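Local coordinates for protein Non-reducing end beta-L-arabinofuranosidase (Bacteroides thetaiotaomicron, PDB 5MQO) that is a gut-bacterial glycoside hydrolase of family GH127, probably acting as an aceric acidase in the breakdown of complex plant pectin, at residues Y371-N375 and H587-I593; G527-F533 and A561-W567; K541-N547 and D571-M577; I593-V599 and V692-R698. All coordinates share one frame; numbering follows the deposited sequence.

Interaction 1 of 4, residues Y371-N375 and H587-I593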
# COMPACT_ATOMS: atom_id res chain seq x y z
N TYR A 371 15.86 -1.37 13.82
CA TYR A 371 16.89 -0.84 12.95
C TYR A 371 17.70 -1.87 12.13
O TYR A 371 18.81 -1.56 11.67
CB TYR A 371 17.84 0.05 13.75
CG TYR A 371 17.10 0.98 14.65
CD1 TYR A 371 16.40 2.08 14.14
CD2 TYR A 371 17.04 0.73 16.02
CE1 TYR A 371 15.68 2.93 14.99
CE2 TYR A 371 16.36 1.58 16.88
CZ TYR A 371 15.67 2.68 16.36
OH TYR A 371 14.97 3.47 17.23
N GLN A 372 17.18 -3.08 11.92
CA GLN A 372 17.87 -4.04 11.07
C GLN A 372 17.27 -3.94 9.68
O GLN A 372 16.24 -4.56 9.38
CB GLN A 372 17.78 -5.47 11.62
CG GLN A 372 18.38 -6.53 10.72
CD GLN A 372 18.23 -7.93 11.28
OE1 GLN A 372 17.33 -8.24 12.10
NE2 GLN A 372 19.10 -8.81 10.82
N LEU A 373 17.90 -3.13 8.83
CA LEU A 373 17.33 -2.80 7.52
C LEU A 373 18.25 -3.03 6.32
O LEU A 373 18.47 -2.11 5.54
CB LEU A 373 16.80 -1.36 7.54
CG LEU A 373 15.71 -1.15 8.61
CD1 LEU A 373 15.46 0.33 8.86
CD2 LEU A 373 14.41 -1.87 8.23
N PRO A 374 18.75 -4.27 6.15
CA PRO A 374 19.62 -4.58 5.02
C PRO A 374 18.97 -4.33 3.66
O PRO A 374 17.77 -4.28 3.55
CB PRO A 374 19.85 -6.09 5.19
CG PRO A 374 18.60 -6.58 5.83
CD PRO A 374 18.35 -5.51 6.85
N ASN A 375 19.78 -4.25 2.63
CA ASN A 375 19.38 -3.70 1.38
C ASN A 375 19.28 -4.79 0.32
O ASN A 375 18.21 -4.97 -0.27
CB ASN A 375 20.40 -2.64 0.96
CG ASN A 375 20.28 -1.36 1.77
OD1 ASN A 375 21.04 -1.12 2.72
ND2 ASN A 375 19.34 -0.51 1.37
N HIS A 587 18.54 6.87 11.12
CA HIS A 587 18.94 6.73 12.53
C HIS A 587 20.28 5.95 12.67
O HIS A 587 20.54 5.02 11.91
CB HIS A 587 17.77 6.05 13.26
CG HIS A 587 17.89 6.01 14.74
ND1 HIS A 587 18.85 5.28 15.37
CD2 HIS A 587 17.13 6.57 15.71
CE1 HIS A 587 18.70 5.40 16.68
NE2 HIS A 587 17.66 6.17 16.91
N PRO A 588 21.17 6.35 13.58
CA PRO A 588 22.50 5.73 13.58
C PRO A 588 22.53 4.23 13.88
O PRO A 588 23.41 3.51 13.41
CB PRO A 588 23.27 6.50 14.66
CG PRO A 588 22.23 7.31 15.40
CD PRO A 588 21.12 7.56 14.43
N LEU A 589 21.61 3.74 14.69
CA LEU A 589 21.44 2.30 14.89
C LEU A 589 21.01 1.49 13.64
O LEU A 589 20.95 0.31 13.71
CB LEU A 589 20.46 2.03 16.03
CG LEU A 589 20.85 2.43 17.45
CD1 LEU A 589 19.63 2.22 18.35
CD2 LEU A 589 22.00 1.60 18.01
N ALA A 590 20.68 2.11 12.52
CA ALA A 590 20.51 1.36 11.26
C ALA A 590 21.85 1.22 10.50
O ALA A 590 22.16 1.98 9.59
CB ALA A 590 19.47 2.02 10.38
N GLU A 591 22.60 0.20 10.88
CA GLU A 591 23.98 0.02 10.46
C GLU A 591 24.11 -0.20 8.98
O GLU A 591 25.05 0.28 8.35
CB GLU A 591 24.60 -1.19 11.19
CG GLU A 591 24.48 -1.16 12.71
CD GLU A 591 25.50 -2.05 13.40
OE1 GLU A 591 26.26 -2.78 12.71
OE2 GLU A 591 25.53 -2.03 14.65
N GLU A 592 23.15 -0.91 8.41
CA GLU A 592 23.19 -1.28 6.99
C GLU A 592 23.12 -0.09 6.06
O GLU A 592 23.47 -0.21 4.89
CB GLU A 592 22.05 -2.25 6.66
CG GLU A 592 22.14 -3.61 7.40
CD GLU A 592 21.38 -3.72 8.71
OE1 GLU A 592 21.06 -2.69 9.33
OE2 GLU A 592 21.14 -4.88 9.15
N ILE A 593 22.67 1.05 6.58
CA ILE A 593 22.59 2.32 5.83
C ILE A 593 23.26 3.50 6.55
O ILE A 593 23.02 4.66 6.22
CB ILE A 593 21.13 2.63 5.49
CG1 ILE A 593 20.24 2.69 6.74
CG2 ILE A 593 20.63 1.56 4.54
CD1 ILE A 593 18.77 2.96 6.43

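Interaction 2 of 4, residues G527-F533 and A561-W567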
# COMPACT_ATOMS: atom_id res chain seq x y z
N GLY A 527 -24.40 24.00 3.96
CA GLY A 527 -24.12 25.21 4.73
C GLY A 527 -22.77 25.74 4.35
O GLY A 527 -22.40 25.79 3.17
N ALA A 528 -22.03 26.18 5.36
CA ALA A 528 -20.58 26.16 5.30
C ALA A 528 -20.18 24.71 5.55
O ALA A 528 -20.86 23.98 6.27
CB ALA A 528 -19.96 27.06 6.35
N PHE A 529 -19.10 24.29 4.90
CA PHE A 529 -18.45 23.01 5.16
C PHE A 529 -17.01 23.13 4.68
O PHE A 529 -16.71 24.02 3.86
CB PHE A 529 -19.18 21.86 4.47
CG PHE A 529 -19.15 21.92 2.97
CD1 PHE A 529 -20.08 22.69 2.28
CD2 PHE A 529 -18.20 21.23 2.25
CE1 PHE A 529 -20.05 22.76 0.89
CE2 PHE A 529 -18.16 21.30 0.86
CZ PHE A 529 -19.09 22.06 0.17
N SER A 530 -16.14 22.25 5.18
CA SER A 530 -14.69 22.39 4.95
C SER A 530 -14.15 21.60 3.76
O SER A 530 -14.73 20.60 3.31
CB SER A 530 -13.93 22.02 6.22
OG SER A 530 -14.07 23.00 7.23
N LEU A 531 -13.02 22.07 3.23
CA LEU A 531 -12.19 21.26 2.35
C LEU A 531 -10.83 21.16 3.00
O LEU A 531 -10.15 22.17 3.15
CB LEU A 531 -12.04 21.89 0.96
CG LEU A 531 -13.23 21.79 0.01
CD1 LEU A 531 -12.85 22.33 -1.37
CD2 LEU A 531 -13.76 20.37 -0.12
N PHE A 532 -10.44 19.95 3.37
CA PHE A 532 -9.17 19.74 4.07
C PHE A 532 -8.14 19.29 3.06
O PHE A 532 -8.44 18.44 2.22
CB PHE A 532 -9.31 18.68 5.13
CG PHE A 532 -10.33 18.98 6.17
CD1 PHE A 532 -11.68 18.73 5.95
CD2 PHE A 532 -9.94 19.43 7.43
CE1 PHE A 532 -12.63 18.97 6.93
CE2 PHE A 532 -10.88 19.67 8.43
CZ PHE A 532 -12.23 19.44 8.17
N PHE A 533 -6.93 19.84 3.16
CA PHE A 533 -5.79 19.42 2.30
C PHE A 533 -4.66 18.91 3.14
O PHE A 533 -4.11 19.63 3.99
CB PHE A 533 -5.30 20.59 1.44
CG PHE A 533 -6.36 21.13 0.53
CD1 PHE A 533 -7.34 21.99 1.02
CD2 PHE A 533 -6.42 20.70 -0.78
CE1 PHE A 533 -8.34 22.44 0.21
CE2 PHE A 533 -7.42 21.15 -1.61
CZ PHE A 533 -8.38 22.02 -1.11
N ALA A 561 -4.66 21.00 6.42
CA ALA A 561 -5.04 22.42 6.29
C ALA A 561 -6.54 22.47 5.99
O ALA A 561 -6.98 21.92 4.98
CB ALA A 561 -4.25 23.11 5.20
N GLU A 562 -7.30 23.10 6.88
CA GLU A 562 -8.76 23.22 6.76
C GLU A 562 -9.11 24.52 6.04
O GLU A 562 -8.45 25.54 6.23
CB GLU A 562 -9.42 23.20 8.14
CG GLU A 562 -10.94 23.17 8.11
CD GLU A 562 -11.57 23.18 9.49
OE1 GLU A 562 -10.85 23.36 10.50
OE2 GLU A 562 -12.81 23.04 9.57
N VAL A 563 -10.15 24.48 5.20
CA VAL A 563 -10.67 25.69 4.54
C VAL A 563 -12.19 25.68 4.70
O VAL A 563 -12.87 25.06 3.90
CB VAL A 563 -10.25 25.77 3.04
CG1 VAL A 563 -10.70 27.07 2.41
CG2 VAL A 563 -8.74 25.66 2.90
N ASN A 564 -12.70 26.33 5.75
CA ASN A 564 -14.14 26.35 6.00
C ASN A 564 -14.78 27.56 5.35
O ASN A 564 -14.35 28.69 5.56
CB ASN A 564 -14.46 26.33 7.48
CG ASN A 564 -15.95 26.09 7.75
OD1 ASN A 564 -16.52 25.04 7.37
ND2 ASN A 564 -16.60 27.06 8.38
N ARG A 565 -15.84 27.32 4.57
CA ARG A 565 -16.33 28.28 3.59
C ARG A 565 -17.71 27.83 3.12
O ARG A 565 -18.00 26.64 3.09
CB ARG A 565 -15.34 28.29 2.41
CG ARG A 565 -15.57 29.33 1.33
CD ARG A 565 -15.24 30.73 1.83
NE ARG A 565 -13.83 30.85 2.21
CZ ARG A 565 -12.83 31.24 1.40
NH1 ARG A 565 -13.06 31.57 0.12
NH2 ARG A 565 -11.58 31.30 1.88
N THR A 566 -18.58 28.78 2.78
CA THR A 566 -19.84 28.44 2.10
C THR A 566 -19.48 28.40 0.62
O THR A 566 -19.33 29.43 -0.02
CB THR A 566 -21.00 29.44 2.40
OG1 THR A 566 -21.26 29.47 3.80
CG2 THR A 566 -22.28 29.01 1.70
N TRP A 567 -19.29 27.19 0.10
CA TRP A 567 -18.74 27.01 -1.25
C TRP A 567 -19.84 27.22 -2.27
O TRP A 567 -20.95 26.71 -2.10
CB TRP A 567 -18.11 25.60 -1.42
CG TRP A 567 -17.02 25.30 -0.44
CD1 TRP A 567 -17.15 24.69 0.78
CD2 TRP A 567 -15.63 25.62 -0.57
NE1 TRP A 567 -15.94 24.61 1.40
CE2 TRP A 567 -14.99 25.17 0.59
CE3 TRP A 567 -14.87 26.24 -1.57
CZ2 TRP A 567 -13.61 25.32 0.78
CZ3 TRP A 567 -13.53 26.38 -1.38
CH2 TRP A 567 -12.91 25.92 -0.22

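Interaction 3 of 4, residues K541-N547 and D571-M577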
# COMPACT_ATOMS: atom_id res chain seq x y z
N LYS A 541 7.36 23.90 2.96
CA LYS A 541 6.57 25.13 2.71
C LYS A 541 5.37 24.75 1.90
O LYS A 541 5.47 23.96 0.98
CB LYS A 541 7.39 26.20 1.95
CG LYS A 541 8.44 26.90 2.81
CD LYS A 541 9.83 27.05 2.17
CE LYS A 541 10.97 26.79 3.18
NZ LYS A 541 12.24 27.48 2.81
N ALA A 542 4.23 25.33 2.24
CA ALA A 542 3.07 25.19 1.39
C ALA A 542 2.11 26.36 1.55
O ALA A 542 2.01 26.94 2.64
CB ALA A 542 2.37 23.88 1.68
N ALA A 543 1.41 26.70 0.46
CA ALA A 543 0.49 27.83 0.46
C ALA A 543 -0.82 27.45 -0.21
O ALA A 543 -0.84 26.62 -1.14
CB ALA A 543 1.12 29.04 -0.25
N LEU A 544 -1.89 28.09 0.29
CA LEU A 544 -3.23 28.01 -0.29
C LEU A 544 -3.73 29.33 -0.92
O LEU A 544 -3.34 30.43 -0.52
CB LEU A 544 -4.22 27.60 0.78
CG LEU A 544 -4.13 26.15 1.25
CD1 LEU A 544 -4.93 26.00 2.54
CD2 LEU A 544 -4.64 25.18 0.20
N THR A 545 -4.59 29.19 -1.93
CA THR A 545 -5.37 30.32 -2.45
C THR A 545 -6.82 29.87 -2.66
O THR A 545 -7.07 28.67 -2.83
CB THR A 545 -4.77 30.89 -3.76
OG1 THR A 545 -4.93 29.94 -4.82
CG2 THR A 545 -3.29 31.24 -3.58
N VAL A 546 -7.76 30.81 -2.57
CA VAL A 546 -9.16 30.54 -2.93
C VAL A 546 -9.68 31.58 -3.93
O VAL A 546 -9.82 32.77 -3.61
CB VAL A 546 -10.13 30.47 -1.73
CG1 VAL A 546 -11.44 29.85 -2.17
CG2 VAL A 546 -9.52 29.67 -0.60
N ASN A 547 -9.96 31.09 -5.14
CA ASN A 547 -10.19 31.92 -6.31
C ASN A 547 -9.07 32.95 -6.55
O ASN A 547 -9.34 34.08 -6.95
CB ASN A 547 -11.57 32.58 -6.23
CG ASN A 547 -12.72 31.57 -6.29
OD1 ASN A 547 -12.82 30.79 -7.24
ND2 ASN A 547 -13.61 31.63 -5.30
N ASP A 571 -16.10 27.71 -7.54
CA ASP A 571 -14.97 28.07 -6.64
C ASP A 571 -13.73 27.22 -6.97
O ASP A 571 -13.82 26.10 -7.54
CB ASP A 571 -15.33 27.97 -5.12
CG ASP A 571 -16.22 29.15 -4.61
OD1 ASP A 571 -16.15 30.27 -5.14
OD2 ASP A 571 -16.99 28.95 -3.65
N VAL A 572 -12.57 27.78 -6.64
CA VAL A 572 -11.28 27.19 -6.97
C VAL A 572 -10.36 27.31 -5.76
O VAL A 572 -10.08 28.41 -5.33
CB VAL A 572 -10.67 27.92 -8.18
CG1 VAL A 572 -9.16 27.70 -8.29
CG2 VAL A 572 -11.37 27.48 -9.46
N VAL A 573 -9.92 26.17 -5.23
CA VAL A 573 -8.83 26.14 -4.26
C VAL A 573 -7.56 25.64 -4.94
O VAL A 573 -7.61 24.76 -5.82
CB VAL A 573 -9.13 25.21 -3.07
CG1 VAL A 573 -8.15 25.47 -1.93
CG2 VAL A 573 -10.55 25.40 -2.59
N GLU A 574 -6.42 26.19 -4.53
CA GLU A 574 -5.14 25.88 -5.14
C GLU A 574 -4.03 25.74 -4.09
O GLU A 574 -3.59 26.71 -3.48
CB GLU A 574 -4.78 26.93 -6.19
CG GLU A 574 -3.77 26.45 -7.22
CD GLU A 574 -3.57 27.43 -8.36
OE1 GLU A 574 -4.47 27.52 -9.24
OE2 GLU A 574 -2.53 28.12 -8.35
N LEU A 575 -3.60 24.50 -3.87
CA LEU A 575 -2.50 24.18 -2.98
C LEU A 575 -1.23 24.27 -3.78
O LEU A 575 -1.16 23.66 -4.85
CB LEU A 575 -2.68 22.76 -2.48
CG LEU A 575 -1.62 22.22 -1.51
CD1 LEU A 575 -1.57 23.03 -0.22
CD2 LEU A 575 -1.90 20.76 -1.21
N VAL A 576 -0.27 25.05 -3.30
CA VAL A 576 1.09 25.02 -3.86
C VAL A 576 2.04 24.47 -2.81
O VAL A 576 2.30 25.13 -1.82
CB VAL A 576 1.59 26.43 -4.29
CG1 VAL A 576 2.99 26.36 -4.91
CG2 VAL A 576 0.62 27.07 -5.26
N MET A 577 2.53 23.25 -3.03
CA MET A 577 3.54 22.61 -2.16
C MET A 577 4.88 22.78 -2.80
O MET A 577 5.02 22.51 -3.98
CB MET A 577 3.26 21.10 -1.99
CG MET A 577 1.99 20.76 -1.20
SD MET A 577 1.30 19.08 -1.40
CE MET A 577 0.59 19.19 -3.03

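Interaction 4 of 4, residues I593-V599 and V692-R698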
# COMPACT_ATOMS: atom_id res chain seq x y z
N ILE A 593 22.67 1.05 6.58
CA ILE A 593 22.59 2.32 5.83
C ILE A 593 23.26 3.50 6.55
O ILE A 593 23.02 4.66 6.22
CB ILE A 593 21.13 2.63 5.49
CG1 ILE A 593 20.24 2.69 6.74
CG2 ILE A 593 20.63 1.56 4.54
CD1 ILE A 593 18.77 2.96 6.43
N ARG A 594 24.12 3.20 7.52
CA ARG A 594 24.84 4.24 8.22
C ARG A 594 25.69 5.03 7.21
O ARG A 594 26.20 4.48 6.24
CB ARG A 594 25.70 3.65 9.34
CG ARG A 594 26.41 4.70 10.18
CD ARG A 594 26.54 4.27 11.63
NE ARG A 594 27.32 5.23 12.41
CZ ARG A 594 26.91 6.45 12.76
NH1 ARG A 594 25.72 6.90 12.39
NH2 ARG A 594 27.71 7.24 13.48
N ASN A 595 25.75 6.34 7.41
CA ASN A 595 26.51 7.24 6.54
C ASN A 595 26.22 7.17 5.01
O ASN A 595 27.11 7.30 4.16
CB ASN A 595 28.01 7.06 6.82
CG ASN A 595 28.79 8.31 6.53
OD1 ASN A 595 28.33 9.42 6.81
ND2 ASN A 595 29.96 8.14 5.94
N GLN A 596 24.95 6.99 4.70
CA GLN A 596 24.51 6.86 3.33
C GLN A 596 23.27 7.72 3.20
O GLN A 596 22.66 8.15 4.20
CB GLN A 596 24.23 5.38 2.97
CG GLN A 596 25.51 4.52 2.91
CD GLN A 596 25.27 3.00 3.03
OE1 GLN A 596 24.89 2.34 2.04
NE2 GLN A 596 25.54 2.44 4.23
N VAL A 597 22.91 8.00 1.95
CA VAL A 597 21.86 8.94 1.70
C VAL A 597 20.93 8.27 0.71
O VAL A 597 21.36 7.46 -0.11
CB VAL A 597 22.44 10.30 1.22
CG1 VAL A 597 23.34 10.12 0.01
CG2 VAL A 597 21.38 11.34 0.89
N VAL A 598 19.65 8.60 0.86
CA VAL A 598 18.59 8.28 -0.08
C VAL A 598 17.98 9.61 -0.57
O VAL A 598 17.82 10.56 0.21
CB VAL A 598 17.47 7.42 0.55
CG1 VAL A 598 16.85 8.10 1.77
CG2 VAL A 598 16.38 7.11 -0.47
N VAL A 599 17.61 9.64 -1.86
CA VAL A 599 17.09 10.83 -2.50
C VAL A 599 15.58 10.73 -2.68
O VAL A 599 15.12 9.87 -3.42
CB VAL A 599 17.70 11.04 -3.90
CG1 VAL A 599 17.16 12.32 -4.53
CG2 VAL A 599 19.22 11.06 -3.85
N VAL A 692 19.10 1.96 -3.72
CA VAL A 692 18.43 3.15 -3.23
C VAL A 692 19.42 3.97 -2.39
O VAL A 692 19.64 5.14 -2.64
CB VAL A 692 17.14 2.83 -2.42
CG1 VAL A 692 16.46 4.09 -1.86
CG2 VAL A 692 16.16 2.03 -3.27
N TRP A 693 20.02 3.35 -1.39
CA TRP A 693 20.93 4.08 -0.50
C TRP A 693 22.31 4.13 -1.13
O TRP A 693 22.75 3.12 -1.69
CB TRP A 693 20.97 3.45 0.91
CG TRP A 693 19.74 3.67 1.63
CD1 TRP A 693 18.61 2.96 1.52
CD2 TRP A 693 19.47 4.72 2.56
NE1 TRP A 693 17.64 3.47 2.34
CE2 TRP A 693 18.14 4.56 2.99
CE3 TRP A 693 20.23 5.76 3.10
CZ2 TRP A 693 17.54 5.41 3.93
CZ3 TRP A 693 19.65 6.63 4.02
CH2 TRP A 693 18.31 6.45 4.43
N MET A 694 22.95 5.31 -1.07
CA MET A 694 24.27 5.55 -1.67
C MET A 694 25.21 6.20 -0.65
O MET A 694 24.75 6.93 0.24
CB MET A 694 24.17 6.45 -2.90
CG MET A 694 23.48 5.84 -4.10
SD MET A 694 22.96 7.04 -5.38
CE MET A 694 21.61 7.87 -4.54
N PRO A 695 26.51 5.98 -0.80
CA PRO A 695 27.48 6.70 0.02
C PRO A 695 27.31 8.21 -0.06
O PRO A 695 27.12 8.76 -1.13
CB PRO A 695 28.83 6.30 -0.60
CG PRO A 695 28.58 4.99 -1.27
CD PRO A 695 27.16 5.03 -1.73
N LEU A 696 27.43 8.86 1.09
CA LEU A 696 27.32 10.30 1.24
C LEU A 696 28.68 10.92 1.55
O LEU A 696 29.36 10.46 2.45
CB LEU A 696 26.35 10.58 2.39
CG LEU A 696 26.04 12.02 2.80
CD1 LEU A 696 25.25 12.79 1.74
CD2 LEU A 696 25.30 12.00 4.13
N ALA A 697 29.07 11.97 0.82
CA ALA A 697 30.25 12.77 1.15
C ALA A 697 29.83 14.15 1.62
O ALA A 697 29.36 14.95 0.81
CB ALA A 697 31.16 12.87 -0.06
N ARG A 698 30.02 14.46 2.91
CA ARG A 698 29.40 15.62 3.58
C ARG A 698 30.31 16.85 3.66
O ARG A 698 31.49 16.70 3.96
CB ARG A 698 29.00 15.24 5.01
CG ARG A 698 28.25 13.92 5.09
CD ARG A 698 27.84 13.54 6.51
NE ARG A 698 26.88 14.50 7.07
CZ ARG A 698 26.02 14.22 8.03
NH1 ARG A 698 25.93 12.99 8.55
NH2 ARG A 698 25.20 15.17 8.47

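Interaction 1 of 4, residues Y371-N375 and H587-I593
Tyr-371 stacks on His-587 and Glu-592 reaches the backbone of Leu-373 where two loops, 371-375 and 587-593, join the GH127 catalytic domain to the C-terminal domain. Tyr-371 and His-587 lie face to face, with centroids 4.4 Å apart and planes at 20°. CE1 of Tyr-371 sits over the centre of the imidazole. ND1 of His-587 lies over one face of the Tyr-371 ring, offset toward its rim. The backbone N of Leu-589 donates to ND1 of His-587 at 3.2 Å, in the ring plane, and this helps to hold the imidazole in its rotation. A type I turn from His-587 to Ala-590 brings donor and ring together. CD1 of Leu-589 also touches CE2 of Tyr-371 at 3.6 Å.

Glu-592 works at the other end. Its chain bends at CG (chi2 94°), which lays the carboxylate along the opposing backbone. OE1 of Glu-592 takes a weak hydrogen bond from the N of Leu-373 at 3.2 Å. CG of Glu-592 packs on the CA of Pro-374 at 3.6 Å.

The 371-375 loop runs between strand 361-364 and helix 382-399. It is tied by backbone bonding of Tyr-371 to Arg-333, at the end of helix 317-333. The 587-593 loop connects strands 581-584 and 596-601, and Trp-693 of strand 690-697 touches both Asn-375 and Ile-593.

Interaction 2 of 4, residues G527-F533 and A561-W567
The indole of Trp-567 turns its edge to the face of Phe-529 and one of its own faces to Leu-531. CD1 of Trp-567 lies 3.3 Å from CZ of Phe-529, with planes at 51°. CD1 of Leu-531 makes a CH-pi contact over the six-membered ring of Trp-567, 3.9 Å from its centroid. Phe-529 holds CG between its own N and carbonyl carbon (chi1 65°), which brings the ring across to the indole. NE1 of Trp-567 donates to the O of Phe-529 at 2.6 Å, so that carbonyl lies at the indole edge. A leucine in place of this tryptophan would probably leave that oxygen without its indole donor, the Phe-529 face without its edge contact and CD1 of Leu-531 without an aromatic face.

Further along, N of Phe-533 donates to O of Ala-561 at 2.8 Å. Ser-530, Glu-562 and Asn-564 form a more polar face, shared with Phe-532. OG of Ser-530 donates to OE2 of Glu-562 at 2.7 Å, and OE2 accepts through its anti lone pair. The Glu-562 chain runs beside the ring of Phe-532, CG to CE2 3.5 Å.

Leu-531, Phe-533 and Trp-567 face Val-573 of a second sheet, the arrangement of a beta-sandwich.

Interaction 3 of 4, residues K541-N547 and D571-M577
Asn-547 reaches across to Asp-571 and Val-572 where strand 542-546 ends and strand 572-577 begins. From CB, its CG points anti to the carbonyl carbon (chi1 -66°), which turns the amide toward the opposing chain. CG of Asn-547 comes 3.8 Å from the N of Val-572. OD1 of Asn-547 accepts a weak, bent hydrogen bond from that N of Val-572 at 3.1 Å. ND2 of Asn-547 donates to OD1 of Asp-571 at 2.9 Å, nearly straight at 165°. The donor stands above the carboxylate plane, while the acceptor lies in the amide plane. OD2 of Asp-571 accepts from the N of Lys-568. With an alanine here, ND2 of Asn-547 would probably lose its acceptor and the N of Lys-568 its carboxylate partner.

In the antiparallel backbone pairing, N of Asn-547 donates to O of Val-572 at 2.7 Å. CD2 of Leu-544 meets CD1 of Leu-575 at 3.8 Å on the apolar face. On the other face, OG1 of Thr-545 lies 3.3 Å from CB of Glu-574, whose carboxylate turns to a salt bridge with Arg-516.

The chemistry is therefore divided: backbone bonds set the register, aliphatic groups fill the inner face, the outer face mixes polar and small apolar groups, and Asn-547 and Asp-571 add polar bonds at one end.

Interaction 4 of 4, residues I593-V599 and V692-R698
Trp-693, Val-597 and Val-598 have much of their surface buried where strands 596-601 and 690-697 pair antiparallel in the curled sheet of the C-terminal domain. Trp-693 is gripped on both faces. CG1 of Val-598 lies over the six-membered ring of Trp-693, 3.7 Å from the centroid. CG2 of Ile-593 covers the five-membered ring of Trp-693 from the opposite face, 3.8 Å from its centroid. The O of Gln-596 sits at the indole edge, 3.4 Å from CZ3 of Trp-693.

Val-598 holds CG1 between its backbone N and carbonyl carbon (chi1 57°). This sets CG1 over the indole and lets CG2 of Val-598 meet CG1 of Val-692 beside it. CG1 of Val-597 packs on CD1 of Leu-696 at 3.7 Å. The short strand segments run at 109° to each other, far from a straight antiparallel pair, and the pairing is short.

A type II turn from Ile-593 to Gln-596 leads into strand 596-601. Within it, NE2 of Gln-596 donates to the O of Arg-594. The central backbone pair is Val-597 with Met-694: N of Val-597 donates to O of Met-694 at 2.7 Å, and N of Met-694 to O of Val-597 at 2.8 Å, both in the carbonyl planes.

Interactions 2 and 3 belong to the same beta-sandwich of the middle domain. Each pairs strands of one sheet, and the sheets meet where Trp-567 and Phe-533 press on Val-573; the centres are about 13 Å apart. Their segments alternate along the chain. Interactions 1 and 4 lie together, away from the middle domain, where the catalytic and C-terminal domains meet. Their centres are about 11 Å apart, and they share Ile-593. Interaction 1 is only partly buried and is made of loops, held by a stack and a weak bond. Interaction 4 is more buried and depends on an indole clasped by aliphatic groups. Interactions 2 and 3 combine backbone pairing and buried apolar faces with some polar groups on the opposite faces.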